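Local coordinates for protein putative methylthioribose-1-phosphate isomerase (Archaeoglobus fulgidus, PDB 1T5O) that probably catalyses the isomerisation of methylthioribose-1-phosphate to methylthioribulose-1-phosphate, a step in the recycling of methionine, at residues V253-N258 / P313-T318; A240-I245 / K277-E282; G325-P330 / P336-F341. All blocks are in the same frame, centred on the assembly; numbering follows the deposited sequence.

How the contacts relate
The six segments fall within the last third of the chain. Contacts 1 and 2 are interleaved in sequence: strand 240-244 runs on into helix 247-256, and their partners, 277-282 and 313-318, follow in the same order. Contact 3 comes after both, at the C-terminal end of the model. Centres of contacts 1 and 2 are about 17 Å apart, and L314 CD2 meets V241 CG2 at 3.6 Å. Contact 3 lies about 19 Å from contact 1, where T318 adjoins Y328 and P329, and about 21 Å from contact 2, which it does not touch. Contacts 1 and 2 both reach the second subunit, whereas contact 3 packs the C-terminal helix against 325-327, the large sheet's outermost strand in this chain.

Contact 1. Residues V253-N258 / P313-T318; sequences VAKHHN and PLENVT
K255, on the last turn of helix 247-256, reaches across to the loop 313-318 and makes every contact between the two segments. The shortest is a hydrogen bond from NZ of K255 to the backbone O of E315, 2.8 Å long, with the ammonium group tilted 33° from the carbonyl plane. The same nitrogen forms a looser salt bridge with the E315 carboxylate, NZ to OE2 being 3.6 Å. One lysine thus grips a single residue at both its backbone and its side chain. Its CG lies anti to the backbone N (chi1 171°) and carries the chain toward the loop, after which bends at chi2, chi3 and chi4 curl it so that it crosses E315 and N316 at about a right angle.

N316 OD1 is a more distant neighbour of the lysine, 3.8 Å from K255 NZ, too long to count as a bond, while the amide nitrogen ND2 of N316 is turned to S251 OG on the same helix, a hydrogen bond that fixes the amide. With an alanine in place of K255, the E315 carbonyl and carboxylate would probably both lose their cationic partner and this end of the loop would be freer to move.

Hydrogen bonds within the helix end complete the account. H257 ND1 donates to V253 O at 3.1 Å from above the carbonyl plane, and that oxygen also accepts H257 N. H256 and H257 pack on V252 and Y248 of the second subunit. N258, with positive phi, is the C-prime residue of a Schellman motif. Both segments lead into neighbouring parallel strands, 261-264 and 319-322, so the lysine joins two connections at the start of these strands in a Rossmann-like alpha/beta sheet, next to the dimer interface.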
ATOM      1  N   VAL A 253     -11.169  -1.641   9.736  1.00 17.06           N
ATOM      2  CA  VAL A 253     -12.118  -0.922   8.895  1.00 16.50           C
ATOM      3  C   VAL A 253     -13.414  -1.741   8.789  1.00 19.46           C
ATOM      4  O   VAL A 253     -14.518  -1.204   8.939  1.00 20.13           O
ATOM      5  CB  VAL A 253     -11.497  -0.655   7.498  1.00 16.96           C
ATOM      6  CG1 VAL A 253     -12.491   0.116   6.609  1.00 18.50           C
ATOM      7  CG2 VAL A 253     -10.219   0.174   7.666  1.00 15.64           C
ATOM      8  N   ALA A 254     -13.286  -3.049   8.567  1.00 17.88           N
ATOM      9  CA  ALA A 254     -14.458  -3.902   8.470  1.00 20.45           C
ATOM     10  C   ALA A 254     -15.280  -3.877   9.769  1.00 19.65           C
ATOM     11  O   ALA A 254     -16.501  -3.795   9.735  1.00 22.33           O
ATOM     12  CB  ALA A 254     -14.044  -5.346   8.128  1.00 18.98           C
ATOM     13  N   LYS A 255     -14.612  -3.961  10.905  1.00 21.01           N
ATOM     14  CA  LYS A 255     -15.300  -3.941  12.198  1.00 23.10           C
ATOM     15  C   LYS A 255     -16.096  -2.622  12.360  1.00 24.03           C
ATOM     16  O   LYS A 255     -17.267  -2.627  12.729  1.00 24.34           O
ATOM     17  CB  LYS A 255     -14.259  -4.105  13.324  1.00 24.06           C
ATOM     18  CG  LYS A 255     -14.788  -3.881  14.727  1.00 29.00           C
ATOM     19  CD  LYS A 255     -16.126  -4.580  14.916  1.00 34.50           C
ATOM     20  CE  LYS A 255     -15.967  -6.073  14.918  1.00 35.96           C
ATOM     21  NZ  LYS A 255     -15.553  -6.474  16.273  1.00 40.77           N
ATOM     22  N   HIS A 256     -15.467  -1.499  12.035  1.00 24.23           N
ATOM     23  CA  HIS A 256     -16.135  -0.206  12.146  1.00 24.08           C
ATOM     24  C   HIS A 256     -17.372  -0.109  11.248  1.00 24.75           C
ATOM     25  O   HIS A 256     -18.345   0.575  11.585  1.00 21.84           O
ATOM     26  CB  HIS A 256     -15.187   0.929  11.767  1.00 26.24           C
ATOM     27  CG  HIS A 256     -15.786   2.278  11.985  1.00 30.30           C
ATOM     28  ND1 HIS A 256     -15.925   2.829  13.243  1.00 30.03           N
ATOM     29  CD2 HIS A 256     -16.403   3.132  11.130  1.00 32.79           C
ATOM     30  CE1 HIS A 256     -16.604   3.961  13.152  1.00 32.69           C
ATOM     31  NE2 HIS A 256     -16.907   4.167  11.883  1.00 30.55           N
ATOM     32  N   HIS A 257     -17.313  -0.774  10.093  1.00 22.49           N
ATOM     33  CA  HIS A 257     -18.406  -0.783   9.135  1.00 22.21           C
ATOM     34  C   HIS A 257     -19.357  -1.962   9.254  1.00 23.19           C
ATOM     35  O   HIS A 257     -20.225  -2.153   8.399  1.00 23.69           O
ATOM     36  CB  HIS A 257     -17.848  -0.718   7.703  1.00 20.03           C
ATOM     37  CG  HIS A 257     -17.400   0.652   7.324  1.00 20.75           C
ATOM     38  ND1 HIS A 257     -16.105   1.087   7.495  1.00 22.72           N
ATOM     39  CD2 HIS A 257     -18.109   1.733   6.929  1.00 18.99           C
ATOM     40  CE1 HIS A 257     -16.033   2.377   7.216  1.00 20.51           C
ATOM     41  NE2 HIS A 257     -17.235   2.796   6.874  1.00 22.60           N
ATOM     42  N   ASN A 258     -19.198  -2.743  10.314  1.00 24.19           N
ATOM     43  CA  ASN A 258     -20.047  -3.913  10.558  1.00 25.23           C
ATOM     44  C   ASN A 258     -20.060  -4.875   9.380  1.00 23.20           C
ATOM     45  O   ASN A 258     -21.106  -5.421   9.007  1.00 22.80           O
ATOM     46  CB  ASN A 258     -21.472  -3.471  10.863  1.00 27.76           C
ATOM     47  CG  ASN A 258     -21.535  -2.522  12.010  1.00 33.37           C
ATOM     48  OD1 ASN A 258     -22.219  -1.491  11.948  1.00 38.50           O
ATOM     49  ND2 ASN A 258     -20.821  -2.847  13.080  1.00 36.84           N
ATOM     50  N   PRO A 313      -6.908  -9.271  16.344  1.00 21.26           N
ATOM     51  CA  PRO A 313      -7.570  -9.822  17.536  1.00 21.73           C
ATOM     52  C   PRO A 313      -8.815 -10.609  17.119  1.00 22.67           C
ATOM     53  O   PRO A 313      -9.520 -10.221  16.171  1.00 21.11           O
ATOM     54  CB  PRO A 313      -7.902  -8.577  18.364  1.00 22.75           C
ATOM     55  CG  PRO A 313      -8.081  -7.484  17.308  1.00 23.73           C
ATOM     56  CD  PRO A 313      -6.990  -7.793  16.311  1.00 21.02           C
ATOM     57  N   LEU A 314      -9.102 -11.704  17.826  1.00 21.57           N
ATOM     58  CA  LEU A 314     -10.259 -12.519  17.470  1.00 22.56           C
ATOM     59  C   LEU A 314     -11.570 -11.758  17.633  1.00 22.79           C
ATOM     60  O   LEU A 314     -12.597 -12.166  17.093  1.00 19.41           O
ATOM     61  CB  LEU A 314     -10.272 -13.816  18.286  1.00 23.13           C
ATOM     62  CG  LEU A 314      -9.175 -14.762  17.788  1.00 24.47           C
ATOM     63  CD1 LEU A 314      -9.125 -15.995  18.694  1.00 22.98           C
ATOM     64  CD2 LEU A 314      -9.441 -15.156  16.326  1.00 26.84           C
ATOM     65  N   GLU A 315     -11.526 -10.651  18.374  1.00 24.11           N
ATOM     66  CA  GLU A 315     -12.710  -9.824  18.566  1.00 25.85           C
ATOM     67  C   GLU A 315     -13.135  -9.215  17.215  1.00 23.09           C
ATOM     68  O   GLU A 315     -14.281  -8.804  17.039  1.00 23.58           O
ATOM     69  CB  GLU A 315     -12.417  -8.695  19.575  1.00 31.55           C
ATOM     70  CG  GLU A 315     -13.614  -8.335  20.449  1.00 39.76           C
ATOM     71  CD  GLU A 315     -14.265  -7.035  20.028  1.00 45.45           C
ATOM     72  OE1 GLU A 315     -13.525  -6.020  19.953  1.00 49.65           O
ATOM     73  OE2 GLU A 315     -15.502  -7.017  19.783  1.00 45.18           O
ATOM     74  N   ASN A 316     -12.205  -9.138  16.267  1.00 21.33           N
ATOM     75  CA  ASN A 316     -12.498  -8.592  14.936  1.00 19.82           C
ATOM     76  C   ASN A 316     -12.770  -9.702  13.910  1.00 19.27           C
ATOM     77  O   ASN A 316     -12.799  -9.444  12.707  1.00 20.04           O
ATOM     78  CB  ASN A 316     -11.318  -7.756  14.422  1.00 19.32           C
ATOM     79  CG  ASN A 316     -11.134  -6.447  15.179  1.00 21.71           C
ATOM     80  OD1 ASN A 316     -11.744  -6.229  16.223  1.00 23.96           O
ATOM     81  ND2 ASN A 316     -10.258  -5.571  14.654  1.00 21.51           N
ATOM     82  N   VAL A 317     -12.930 -10.937  14.379  1.00 19.10           N
ATOM     83  CA  VAL A 317     -13.201 -12.062  13.477  1.00 17.59           C
ATOM     84  C   VAL A 317     -14.622 -12.569  13.741  1.00 17.54           C
ATOM     85  O   VAL A 317     -14.946 -12.998  14.860  1.00 17.57           O
ATOM     86  CB  VAL A 317     -12.190 -13.196  13.711  1.00 18.39           C
ATOM     87  CG1 VAL A 317     -12.527 -14.402  12.816  1.00 18.22           C
ATOM     88  CG2 VAL A 317     -10.757 -12.668  13.421  1.00 16.61           C
ATOM     89  N   THR A 318     -15.464 -12.494  12.717  1.00 18.67           N
ATOM     90  CA  THR A 318     -16.868 -12.912  12.813  1.00 19.79           C
ATOM     91  C   THR A 318     -16.980 -14.427  12.966  1.00 19.71           C
ATOM     92  O   THR A 318     -17.828 -14.931  13.710  1.00 20.59           O
ATOM     93  CB  THR A 318     -17.648 -12.467  11.542  1.00 20.27           C
ATOM     94  OG1 THR A 318     -17.416 -11.065  11.313  1.00 19.15           O
ATOM     95  CG2 THR A 318     -19.166 -12.723  11.714  1.00 18.52           C
TER

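Contact 2. Residues A240-I245 / K277-E282; sequences AVFNKI and KDVVIE
An apolar contact, built round the ring of F242, joins the middle strand of a three-stranded antiparallel sheet (235-237, 240-244, 309-313) to the segment 277-282, the end of a 3-10 turn that runs into an extended loop leading toward helix 287-290. No hydrogen bond links the two segments; their backbones stay well apart, with the closest CA atoms, those of F242 and V279, at 9.1 Å, and side chains fill the interval.

V279 and F242 approach from opposite directions. The valine lies over one face of the phenyl ring in a CH-pi contact: its CG1 stands 3.9 Å from the F242 ring centroid and 18° off the ring normal. The other methyl, CG2, rests near the rim, 3.8 Å from F242 CE1, so the branched end straddles the outer part of the ring. This fit depends on CG1 being anti to the V279 backbone N (chi1 -178°), with CG2 beside that nitrogen. I281, two residues on, comes from another quarter, its CD1 meeting the ring at the edge, in plane. Face and edge are therefore held by different residues of the same loop.

Neighbouring groups enclose the ring further: V237 and P311 of the flanking strands touch F242, and V279 in turn packs on R235 and V237, while I281 also meets I219 of the second subunit. F242 directly precedes N243 and K244, both predicted to bind substrate, and its side chain is about 5 Å from that of D234, the predicted proton donor. The loop thus packs against the strand that probably carries part of the active site. The nearest approach is made not by a methyl group but by the branch carbon, V279 CB, 3.6 Å from F242 CZ at the far end of the ring.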
ATOM      1  N   ALA A 240      -5.551 -14.380  18.797  1.00 18.25           N
ATOM      2  CA  ALA A 240      -5.314 -13.655  17.546  1.00 19.43           C
ATOM      3  C   ALA A 240      -5.030 -14.464  16.310  1.00 19.05           C
ATOM      4  O   ALA A 240      -4.602 -15.599  16.382  1.00 19.16           O
ATOM      5  CB  ALA A 240      -4.157 -12.647  17.736  1.00 19.84           C
ATOM      6  N   VAL A 241      -5.267 -13.833  15.165  1.00 16.39           N
ATOM      7  CA  VAL A 241      -4.976 -14.447  13.883  1.00 16.65           C
ATOM      8  C   VAL A 241      -3.762 -13.738  13.288  1.00 17.13           C
ATOM      9  O   VAL A 241      -3.806 -12.532  13.061  1.00 18.11           O
ATOM     10  CB  VAL A 241      -6.163 -14.303  12.898  1.00 14.36           C
ATOM     11  CG1 VAL A 241      -5.758 -14.809  11.535  1.00 15.87           C
ATOM     12  CG2 VAL A 241      -7.379 -15.136  13.411  1.00 16.93           C
ATOM     13  N   PHE A 242      -2.664 -14.463  13.071  1.00 16.61           N
ATOM     14  CA  PHE A 242      -1.509 -13.859  12.415  1.00 17.07           C
ATOM     15  C   PHE A 242      -1.632 -14.127  10.901  1.00 17.67           C
ATOM     16  O   PHE A 242      -1.834 -15.268  10.478  1.00 16.84           O
ATOM     17  CB  PHE A 242      -0.174 -14.428  12.944  1.00 17.94           C
ATOM     18  CG  PHE A 242       0.192 -13.941  14.344  1.00 21.27           C
ATOM     19  CD1 PHE A 242      -0.367 -14.544  15.475  1.00 21.42           C
ATOM     20  CD2 PHE A 242       1.054 -12.857  14.522  1.00 20.56           C
ATOM     21  CE1 PHE A 242      -0.076 -14.079  16.760  1.00 22.19           C
ATOM     22  CE2 PHE A 242       1.353 -12.376  15.817  1.00 24.04           C
ATOM     23  CZ  PHE A 242       0.777 -13.000  16.939  1.00 20.54           C
ATOM     24  N   ASN A 243      -1.548 -13.070  10.088  1.00 17.01           N
ATOM     25  CA  ASN A 243      -1.640 -13.240   8.633  1.00 17.59           C
ATOM     26  C   ASN A 243      -0.779 -12.153   7.996  1.00 16.72           C
ATOM     27  O   ASN A 243      -0.250 -11.314   8.714  1.00 15.95           O
ATOM     28  CB  ASN A 243      -3.110 -13.136   8.186  1.00 17.51           C
ATOM     29  CG  ASN A 243      -3.312 -13.637   6.786  1.00 21.33           C
ATOM     30  OD1 ASN A 243      -2.863 -14.733   6.444  1.00 20.19           O
ATOM     31  ND2 ASN A 243      -3.977 -12.836   5.949  1.00 20.23           N
ATOM     32  N   LYS A 244      -0.617 -12.177   6.668  1.00 17.77           N
ATOM     33  CA  LYS A 244       0.202 -11.180   5.956  1.00 20.09           C
ATOM     34  C   LYS A 244      -0.034  -9.756   6.487  1.00 18.99           C
ATOM     35  O   LYS A 244      -1.195  -9.348   6.632  1.00 17.48           O
ATOM     36  CB  LYS A 244      -0.118 -11.217   4.447  1.00 20.81           C
ATOM     37  CG  LYS A 244       0.654 -10.177   3.631  1.00 21.28           C
ATOM     38  CD  LYS A 244       2.165 -10.380   3.770  1.00 23.94           C
ATOM     39  CE  LYS A 244       2.567 -11.799   3.351  1.00 28.07           C
ATOM     40  NZ  LYS A 244       4.036 -12.101   3.448  1.00 29.81           N
ATOM     41  N   ILE A 245       1.030  -8.992   6.763  1.00 19.50           N
ATOM     42  CA  ILE A 245       0.814  -7.626   7.286  1.00 21.52           C
ATOM     43  C   ILE A 245      -0.236  -6.880   6.485  1.00 20.80           C
ATOM     44  O   ILE A 245      -0.245  -6.911   5.256  1.00 18.95           O
ATOM     45  CB  ILE A 245       2.031  -6.641   7.230  1.00 24.40           C
ATOM     46  CG1 ILE A 245       3.223  -7.339   6.643  1.00 28.61           C
ATOM     47  CG2 ILE A 245       2.207  -5.883   8.584  1.00 25.19           C
ATOM     48  CD1 ILE A 245       3.185  -7.265   5.188  1.00 25.50           C
ATOM     49  N   LYS A 277       1.354 -13.072  22.622  1.00 20.97           N
ATOM     50  CA  LYS A 277       2.601 -12.671  23.254  1.00 24.14           C
ATOM     51  C   LYS A 277       3.745 -13.683  23.030  1.00 23.13           C
ATOM     52  O   LYS A 277       4.914 -13.332  23.126  1.00 22.93           O
ATOM     53  CB  LYS A 277       2.374 -12.432  24.759  1.00 28.92           C
ATOM     54  CG  LYS A 277       2.480 -13.683  25.622  1.00 35.17           C
ATOM     55  CD  LYS A 277       2.236 -13.355  27.082  1.00 40.55           C
ATOM     56  CE  LYS A 277       2.818 -14.412  28.017  1.00 43.20           C
ATOM     57  NZ  LYS A 277       4.320 -14.499  27.946  1.00 46.80           N
ATOM     58  N   ASP A 278       3.421 -14.921  22.675  1.00 21.16           N
ATOM     59  CA  ASP A 278       4.470 -15.925  22.454  1.00 22.04           C
ATOM     60  C   ASP A 278       5.105 -15.847  21.073  1.00 24.41           C
ATOM     61  O   ASP A 278       6.164 -16.441  20.824  1.00 23.26           O
ATOM     62  CB  ASP A 278       3.896 -17.338  22.587  1.00 22.72           C
ATOM     63  CG  ASP A 278       3.354 -17.629  23.948  1.00 22.57           C
ATOM     64  OD1 ASP A 278       2.304 -18.290  24.008  1.00 22.87           O
ATOM     65  OD2 ASP A 278       3.985 -17.225  24.949  1.00 21.59           O
ATOM     66  N   VAL A 279       4.455 -15.118  20.171  1.00 24.49           N
ATOM     67  CA  VAL A 279       4.882 -15.049  18.780  1.00 26.44           C
ATOM     68  C   VAL A 279       5.804 -13.894  18.432  1.00 27.75           C
ATOM     69  O   VAL A 279       5.546 -12.751  18.803  1.00 28.94           O
ATOM     70  CB  VAL A 279       3.614 -14.982  17.882  1.00 26.76           C
ATOM     71  CG1 VAL A 279       3.990 -14.966  16.401  1.00 28.08           C
ATOM     72  CG2 VAL A 279       2.691 -16.153  18.211  1.00 24.85           C
ATOM     73  N   VAL A 280       6.884 -14.175  17.720  1.00 27.94           N
ATOM     74  CA  VAL A 280       7.757 -13.087  17.322  1.00 29.31           C
ATOM     75  C   VAL A 280       7.547 -12.849  15.834  1.00 28.95           C
ATOM     76  O   VAL A 280       7.552 -13.791  15.030  1.00 29.81           O
ATOM     77  CB  VAL A 280       9.251 -13.391  17.605  1.00 31.97           C
ATOM     78  CG1 VAL A 280       9.461 -13.661  19.094  1.00 32.69           C
ATOM     79  CG2 VAL A 280       9.707 -14.558  16.786  1.00 35.27           C
ATOM     80  N   ILE A 281       7.302 -11.597  15.465  1.00 28.97           N
ATOM     81  CA  ILE A 281       7.102 -11.264  14.054  1.00 28.29           C
ATOM     82  C   ILE A 281       8.418 -10.844  13.427  1.00 27.58           C
ATOM     83  O   ILE A 281       9.037  -9.867  13.826  1.00 28.20           O
ATOM     84  CB  ILE A 281       6.065 -10.123  13.857  1.00 28.89           C
ATOM     85  CG1 ILE A 281       4.665 -10.598  14.291  1.00 28.08           C
ATOM     86  CG2 ILE A 281       6.046  -9.687  12.365  1.00 26.06           C
ATOM     87  CD1 ILE A 281       3.680  -9.442  14.543  1.00 28.02           C
ATOM     88  N   GLU A 282       8.828 -11.597  12.426  1.00 29.00           N
ATOM     89  CA  GLU A 282      10.062 -11.342  11.704  1.00 31.74           C
ATOM     90  C   GLU A 282       9.960 -10.139  10.768  1.00 29.71           C
ATOM     91  O   GLU A 282       8.893  -9.821  10.253  1.00 28.64           O
ATOM     92  CB  GLU A 282      10.413 -12.595  10.902  1.00 37.11           C
ATOM     93  CG  GLU A 282       9.158 -13.309  10.366  1.00 45.66           C
ATOM     94  CD  GLU A 282       9.352 -14.827  10.177  1.00 51.29           C
ATOM     95  OE1 GLU A 282      10.001 -15.472  11.044  1.00 55.55           O
ATOM     96  OE2 GLU A 282       8.843 -15.378   9.171  1.00 52.46           O
TER

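Contact 3. Residues G325-P330 / P336-F341; sequences GVIYPP and PKVLKF
The shortest backbone hydrogen bond within 336-341, from F341 N to P336 O at 2.9 Å, closes the end of helix 331-338, where V338 and the following L339 face I327. A weak companion bond runs from K340 N to K337 O, and K340 has positive phi; together these features make a Schellman motif. The turn it creates brings the F341 ring back over L339, whose CB stands above one face of the phenyl group, offset toward the rim, while W272 meets the same ring with the planes at about 45°.

Across the contact the interaction is wholly apolar. The side chains of I327 and V338 lie alongside each other, pointing opposite ways, with I327 CG1 lying 3.6 Å from V338 CG1 and equally near to V338 CB. The isoleucine extends fully along its longer branch (chi2 178°), which carries CD1 past the valine, 3.7 Å from V338 CB, to a second partner: L339 CG, 4.0 Å away. V338 CG1, anti to its own backbone N, also comes over the backbone of G325, 4.4 Å from G325 N. G325 has a phi of 126°, at which a side chain would be pressed against the carbonyl oxygen of the preceding residue, and its own O accepts a hydrogen bond from T322 OG1.

The surroundings show what is being joined. I327 pairs through its backbone with L320 and packs on T322, N334 and V335; L339 adds contacts with T322 and F270. Strand 325-327 turns back antiparallel beside 319-322 as the outermost strand of the mixed sheet, and P330, preceded by a cis peptide bond, is the N-cap of helix 331-338. The contact is a beta-hairpin edge covered by the C-terminal helix, at the border of a Rossmann-like sheet.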
ATOM      1  N   GLY A 325     -15.615 -27.286  10.021  1.00 23.35           N
ATOM      2  CA  GLY A 325     -16.827 -26.501  10.109  1.00 22.91           C
ATOM      3  C   GLY A 325     -16.570 -25.031  10.419  1.00 23.29           C
ATOM      4  O   GLY A 325     -15.418 -24.604  10.596  1.00 21.56           O
ATOM      5  N   VAL A 326     -17.648 -24.252  10.484  1.00 23.31           N
ATOM      6  CA  VAL A 326     -17.535 -22.822  10.801  1.00 22.54           C
ATOM      7  C   VAL A 326     -17.537 -22.674  12.331  1.00 22.58           C
ATOM      8  O   VAL A 326     -18.378 -23.237  13.012  1.00 24.12           O
ATOM      9  CB  VAL A 326     -18.718 -22.013  10.175  1.00 19.72           C
ATOM     10  CG1 VAL A 326     -18.624 -20.530  10.565  1.00 17.78           C
ATOM     11  CG2 VAL A 326     -18.651 -22.113   8.659  1.00 19.14           C
ATOM     12  N   ILE A 327     -16.590 -21.915  12.866  1.00 20.72           N
ATOM     13  CA  ILE A 327     -16.487 -21.723  14.309  1.00 20.42           C
ATOM     14  C   ILE A 327     -16.808 -20.275  14.709  1.00 20.68           C
ATOM     15  O   ILE A 327     -16.196 -19.325  14.201  1.00 19.14           O
ATOM     16  CB  ILE A 327     -15.059 -22.055  14.779  1.00 18.62           C
ATOM     17  CG1 ILE A 327     -14.663 -23.452  14.285  1.00 20.15           C
ATOM     18  CG2 ILE A 327     -14.969 -22.021  16.286  1.00 17.87           C
ATOM     19  CD1 ILE A 327     -13.200 -23.836  14.694  1.00 21.65           C
ATOM     20  N   TYR A 328     -17.724 -20.116  15.653  1.00 22.15           N
ATOM     21  CA  TYR A 328     -18.132 -18.782  16.106  1.00 21.83           C
ATOM     22  C   TYR A 328     -17.661 -18.476  17.512  1.00 22.12           C
ATOM     23  O   TYR A 328     -17.236 -19.374  18.230  1.00 18.48           O
ATOM     24  CB  TYR A 328     -19.655 -18.664  16.120  1.00 22.60           C
ATOM     25  CG  TYR A 328     -20.295 -18.779  14.785  1.00 26.81           C
ATOM     26  CD1 TYR A 328     -20.736 -20.017  14.312  1.00 27.06           C
ATOM     27  CD2 TYR A 328     -20.473 -17.659  13.986  1.00 26.26           C
ATOM     28  CE1 TYR A 328     -21.339 -20.129  13.080  1.00 27.67           C
ATOM     29  CE2 TYR A 328     -21.084 -17.764  12.746  1.00 27.95           C
ATOM     30  CZ  TYR A 328     -21.510 -19.007  12.306  1.00 28.81           C
ATOM     31  OH  TYR A 328     -22.098 -19.140  11.083  1.00 31.96           O
ATOM     32  N   PRO A 329     -17.745 -17.192  17.925  1.00 21.42           N
ATOM     33  CA  PRO A 329     -17.327 -16.794  19.277  1.00 20.77           C
ATOM     34  C   PRO A 329     -18.359 -17.383  20.242  1.00 21.31           C
ATOM     35  O   PRO A 329     -19.501 -17.611  19.861  1.00 21.54           O
ATOM     36  CB  PRO A 329     -17.399 -15.261  19.239  1.00 20.49           C
ATOM     37  CG  PRO A 329     -17.184 -14.933  17.740  1.00 22.64           C
ATOM     38  CD  PRO A 329     -18.007 -16.012  17.075  1.00 20.61           C
ATOM     39  N   PRO A 330     -17.967 -17.661  21.490  1.00 21.72           N
ATOM     40  CA  PRO A 330     -16.634 -17.474  22.087  1.00 21.51           C
ATOM     41  C   PRO A 330     -15.656 -18.570  21.616  1.00 21.57           C
ATOM     42  O   PRO A 330     -15.919 -19.774  21.782  1.00 22.41           O
ATOM     43  CB  PRO A 330     -16.923 -17.526  23.589  1.00 21.23           C
ATOM     44  CG  PRO A 330     -18.047 -18.548  23.672  1.00 20.92           C
ATOM     45  CD  PRO A 330     -18.926 -18.213  22.469  1.00 21.49           C
ATOM     46  N   PRO A 336     -11.898 -25.432  20.640  1.00 24.38           N
ATOM     47  CA  PRO A 336     -11.585 -26.800  21.102  1.00 26.80           C
ATOM     48  C   PRO A 336     -12.712 -27.769  20.741  1.00 27.33           C
ATOM     49  O   PRO A 336     -12.473 -28.905  20.328  1.00 28.63           O
ATOM     50  CB  PRO A 336     -11.444 -26.640  22.620  1.00 26.81           C
ATOM     51  CG  PRO A 336     -10.994 -25.236  22.787  1.00 27.29           C
ATOM     52  CD  PRO A 336     -11.838 -24.476  21.764  1.00 24.22           C
ATOM     53  N   LYS A 337     -13.948 -27.309  20.887  1.00 29.03           N
ATOM     54  CA  LYS A 337     -15.101 -28.143  20.575  1.00 29.97           C
ATOM     55  C   LYS A 337     -15.147 -28.572  19.103  1.00 30.09           C
ATOM     56  O   LYS A 337     -15.220 -29.765  18.790  1.00 29.28           O
ATOM     57  CB  LYS A 337     -16.397 -27.402  20.936  1.00 33.05           C
ATOM     58  CG  LYS A 337     -17.644 -28.237  20.741  1.00 38.52           C
ATOM     59  CD  LYS A 337     -18.935 -27.405  20.749  1.00 42.10           C
ATOM     60  CE  LYS A 337     -20.064 -28.188  20.072  1.00 44.33           C
ATOM     61  NZ  LYS A 337     -21.364 -27.455  19.941  1.00 46.75           N
ATOM     62  N   VAL A 338     -15.098 -27.603  18.188  1.00 28.81           N
ATOM     63  CA  VAL A 338     -15.169 -27.916  16.763  1.00 26.56           C
ATOM     64  C   VAL A 338     -13.953 -28.667  16.189  1.00 28.14           C
ATOM     65  O   VAL A 338     -14.108 -29.563  15.332  1.00 26.31           O
ATOM     66  CB  VAL A 338     -15.374 -26.634  15.920  1.00 25.12           C
ATOM     67  CG1 VAL A 338     -15.437 -27.003  14.440  1.00 22.45           C
ATOM     68  CG2 VAL A 338     -16.679 -25.920  16.347  1.00 23.66           C
ATOM     69  N   LEU A 339     -12.756 -28.287  16.628  1.00 26.35           N
ATOM     70  CA  LEU A 339     -11.544 -28.919  16.125  1.00 30.07           C
ATOM     71  C   LEU A 339     -11.236 -30.218  16.870  1.00 31.20           C
ATOM     72  O   LEU A 339     -10.236 -30.879  16.600  1.00 32.99           O
ATOM     73  CB  LEU A 339     -10.358 -27.956  16.232  1.00 26.89           C
ATOM     74  CG  LEU A 339     -10.478 -26.674  15.396  1.00 23.61           C
ATOM     75  CD1 LEU A 339      -9.162 -25.881  15.501  1.00 21.42           C
ATOM     76  CD2 LEU A 339     -10.796 -27.028  13.926  1.00 22.08           C
ATOM     77  N   LYS A 340     -12.118 -30.559  17.800  1.00 33.07           N
ATOM     78  CA  LYS A 340     -12.014 -31.761  18.615  1.00 37.48           C
ATOM     79  C   LYS A 340     -10.693 -31.893  19.363  1.00 39.33           C
ATOM     80  O   LYS A 340     -10.035 -32.930  19.274  1.00 41.35           O
ATOM     81  CB  LYS A 340     -12.224 -33.005  17.754  1.00 36.95           C
ATOM     82  CG  LYS A 340     -13.508 -33.006  16.949  1.00 38.49           C
ATOM     83  CD  LYS A 340     -13.473 -34.158  15.950  1.00 42.09           C
ATOM     84  CE  LYS A 340     -14.564 -34.061  14.889  1.00 43.11           C
ATOM     85  NZ  LYS A 340     -15.867 -34.613  15.356  1.00 46.32           N
ATOM     86  N   PHE A 341     -10.301 -30.850  20.089  1.00 40.86           N
ATOM     87  CA  PHE A 341      -9.070 -30.891  20.867  1.00 43.36           C
ATOM     88  C   PHE A 341      -9.324 -31.847  22.038  1.00 46.98           C
ATOM     89  O   PHE A 341     -10.515 -32.173  22.265  1.00 48.85           O
ATOM     90  CB  PHE A 341      -8.714 -29.503  21.412  1.00 42.06           C
ATOM     91  CG  PHE A 341      -8.121 -28.568  20.390  1.00 42.11           C
ATOM     92  CD1 PHE A 341      -8.108 -27.195  20.623  1.00 40.92           C
ATOM     93  CD2 PHE A 341      -7.557 -29.051  19.216  1.00 40.93           C
ATOM     94  CE1 PHE A 341      -7.541 -26.311  19.703  1.00 41.23           C
ATOM     95  CE2 PHE A 341      -6.983 -28.178  18.286  1.00 42.28           C
ATOM     96  CZ  PHE A 341      -6.975 -26.797  18.530  1.00 41.24           C
TER